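Local coordinates for taurine dioxygenase (PDB 5VN6), which probably catalyses the iron- and 2-oxoglutarate-dependent oxygenation of taurine and holds a magnesium ion in its metal site here, at residues 117-122 with 257-262. Residues are numbered along the deposited sequence; the frame is centred on the assembly and turned at random.
Sequences FGCVLR and AIWDNR
C119 and W259 face each other as a hydrogen-bonded antiparallel pair, and their side chains meet on the same face of the sheet. C119 CB lies over the six-membered ring of the indole, 3.7 Å from its centroid, a CH-pi contact, while C119 SG approaches it obliquely. L121 comes instead to the ring's edge, its CB 3.6 Å from W259 CZ3. The indole reaches both because W259 CG stands between its own backbone N and carbonyl carbon (chi1 70°), which swings the ring across the neighbouring strand. On the other face V120 and I258 lie side by side, their CG2 methyls 4.0 Å apart, and both pack against F65 of helix 59-67.

L121 and A257 exchange two backbone bonds, L121 N to A257 O at 2.8 Å, whereas the bond from C119 N to W259 O is weak. Past the strand end, N261 N still reaches F117 O at 2.8 Å, with the donor tilted from the carbonyl plane. Here F117 CE1 lies over one face of the R262 guanidinium, toward its rim, 3.4 Å from R262 NH2, with the planes 44° apart. A salt bridge to D260 holds that guanidinium: R262 NE meets OD1 at 2.8 Å and NH2 meets OD2. R262 N reaches the same D260 OD1 from the opposite face of the carboxylate plane, closing an Asx turn. H193 NE2 hydrogen-bonds D260 OD2, and E195 forms a salt bridge with R262 NH2.

W259 packs against H266, and N261 OD1 accepts from D108 N; the paired strand end and the D260-R262 grip probably hold both beside these two magnesium ligands.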
loop_
_atom_site.group_PDB
_atom_site.type_symbol
_atom_site.label_atom_id
_atom_site.label_comp_id
_atom_site.label_asym_id
_atom_site.label_seq_id
_atom_site.Cartn_x
_atom_site.Cartn_y
_atom_site.Cartn_z
ATOM N N PHE A 117 10.355 -21.219 4.109
ATOM C CA PHE A 117 10.164 -20.662 5.446
ATOM C C PHE A 117 10.288 -19.145 5.425
ATOM O O PHE A 117 9.511 -18.427 6.080
ATOM C CB PHE A 117 11.223 -21.329 6.348
ATOM C CG PHE A 117 11.528 -20.635 7.660
ATOM C CD1 PHE A 117 11.172 -21.244 8.865
ATOM C CD2 PHE A 117 12.284 -19.462 7.709
ATOM C CE1 PHE A 117 11.495 -20.658 10.082
ATOM C CE2 PHE A 117 12.603 -18.867 8.921
ATOM C CZ PHE A 117 12.215 -19.470 10.111
ATOM N N GLY A 118 11.259 -18.645 4.670
ATOM C CA GLY A 118 11.568 -17.231 4.690
ATOM C C GLY A 118 12.871 -16.989 3.968
ATOM O O GLY A 118 13.384 -17.876 3.271
ATOM N N CYS A 119 13.430 -15.804 4.203
ATOM C CA CYS A 119 14.513 -15.292 3.382
ATOM C C CYS A 119 15.311 -14.240 4.148
ATOM O O CYS A 119 14.765 -13.488 4.965
ATOM C CB CYS A 119 13.930 -14.694 2.093
ATOM S SG CYS A 119 15.118 -14.109 0.893
ATOM N N VAL A 120 16.606 -14.181 3.854
ATOM C CA VAL A 120 17.486 -13.109 4.309
ATOM C C VAL A 120 17.997 -12.401 3.066
ATOM O O VAL A 120 18.759 -12.981 2.283
ATOM C CB VAL A 120 18.655 -13.616 5.162
ATOM C CG1 VAL A 120 19.522 -12.431 5.573
ATOM C CG2 VAL A 120 18.158 -14.419 6.386
ATOM N N LEU A 121 17.590 -11.150 2.890
ATOM C CA LEU A 121 17.799 -10.396 1.661
ATOM C C LEU A 121 18.672 -9.185 1.951
ATOM O O LEU A 121 18.360 -8.403 2.852
ATOM C CB LEU A 121 16.449 -9.957 1.075
ATOM C CG LEU A 121 16.483 -9.091 -0.195
ATOM C CD1 LEU A 121 17.185 -9.819 -1.338
ATOM C CD2 LEU A 121 15.081 -8.654 -0.621
ATOM N N ARG A 122 19.767 -9.027 1.201
ATOM C CA ARG A 122 20.674 -7.902 1.400
ATOM C C ARG A 122 20.779 -7.063 0.130
ATOM O O ARG A 122 20.895 -7.597 -0.977
ATOM C CB ARG A 122 22.086 -8.361 1.836
ATOM C CG ARG A 122 23.034 -7.173 2.006
ATOM C CD ARG A 122 24.283 -7.453 2.816
ATOM N NE ARG A 122 25.262 -8.194 2.051
ATOM C CZ ARG A 122 26.574 -8.061 2.175
ATOM N NH1 ARG A 122 27.087 -7.185 3.037
ATOM N NH2 ARG A 122 27.372 -8.816 1.428
ATOM N N ALA A 257 16.801 -7.372 4.967
ATOM C CA ALA A 257 15.469 -7.760 5.420
ATOM C C ALA A 257 15.477 -9.251 5.726
ATOM O O ALA A 257 16.012 -10.046 4.944
ATOM C CB ALA A 257 14.387 -7.470 4.378
ATOM N N ILE A 258 14.900 -9.623 6.865
ATOM C CA ILE A 258 14.659 -11.018 7.224
ATOM C C ILE A 258 13.160 -11.164 7.417
ATOM O O ILE A 258 12.577 -10.442 8.234
ATOM C CB ILE A 258 15.383 -11.415 8.527
ATOM C CG1 ILE A 258 16.840 -10.937 8.550
ATOM C CG2 ILE A 258 15.249 -12.921 8.772
ATOM C CD1 ILE A 258 17.428 -10.831 9.964
ATOM N N TRP A 259 12.530 -12.103 6.705
ATOM C CA TRP A 259 11.087 -12.233 6.879
ATOM C C TRP A 259 10.618 -13.679 6.941
ATOM O O TRP A 259 11.234 -14.597 6.373
ATOM C CB TRP A 259 10.293 -11.485 5.793
ATOM C CG TRP A 259 10.332 -12.044 4.398
ATOM C CD1 TRP A 259 9.440 -12.916 3.826
ATOM C CD2 TRP A 259 11.271 -11.694 3.369
ATOM N NE1 TRP A 259 9.795 -13.157 2.510
ATOM C CE2 TRP A 259 10.906 -12.411 2.206
ATOM C CE3 TRP A 259 12.392 -10.852 3.326
ATOM C CZ2 TRP A 259 11.625 -12.309 1.006
ATOM C CZ3 TRP A 259 13.101 -10.744 2.136
ATOM C CH2 TRP A 259 12.714 -11.476 0.991
ATOM N N ASP A 260 9.498 -13.846 7.649
ATOM C CA ASP A 260 8.820 -15.123 7.834
ATOM C C ASP A 260 7.801 -15.250 6.710
ATOM O O ASP A 260 6.727 -14.658 6.760
ATOM C CB ASP A 260 8.186 -15.189 9.224
ATOM C CG ASP A 260 7.372 -16.484 9.470
ATOM O OD1 ASP A 260 7.121 -17.277 8.537
ATOM O OD2 ASP A 260 6.993 -16.717 10.634
ATOM N N ASN A 261 8.138 -16.053 5.702
ATOM C CA ASN A 261 7.320 -16.162 4.502
ATOM C C ASN A 261 5.999 -16.864 4.773
ATOM O O ASN A 261 5.056 -16.717 3.993
ATOM C CB ASN A 261 8.131 -16.885 3.419
ATOM C CG ASN A 261 7.445 -16.896 2.071
ATOM O OD1 ASN A 261 7.105 -15.837 1.519
ATOM N ND2 ASN A 261 7.293 -18.092 1.497
ATOM N N ARG A 262 5.909 -17.594 5.880
ATOM C CA ARG A 262 4.692 -18.315 6.207
ATOM C C ARG A 262 3.601 -17.370 6.669
ATOM O O ARG A 262 2.415 -17.630 6.433
ATOM C CB ARG A 262 4.987 -19.357 7.293
ATOM C CG ARG A 262 6.168 -20.230 6.954
ATOM C CD ARG A 262 6.707 -20.946 8.187
ATOM N NE ARG A 262 7.276 -20.013 9.156
ATOM C CZ ARG A 262 7.926 -20.405 10.243
ATOM N NH1 ARG A 262 8.098 -21.708 10.482
ATOM N NH2 ARG A 262 8.404 -19.505 11.081
#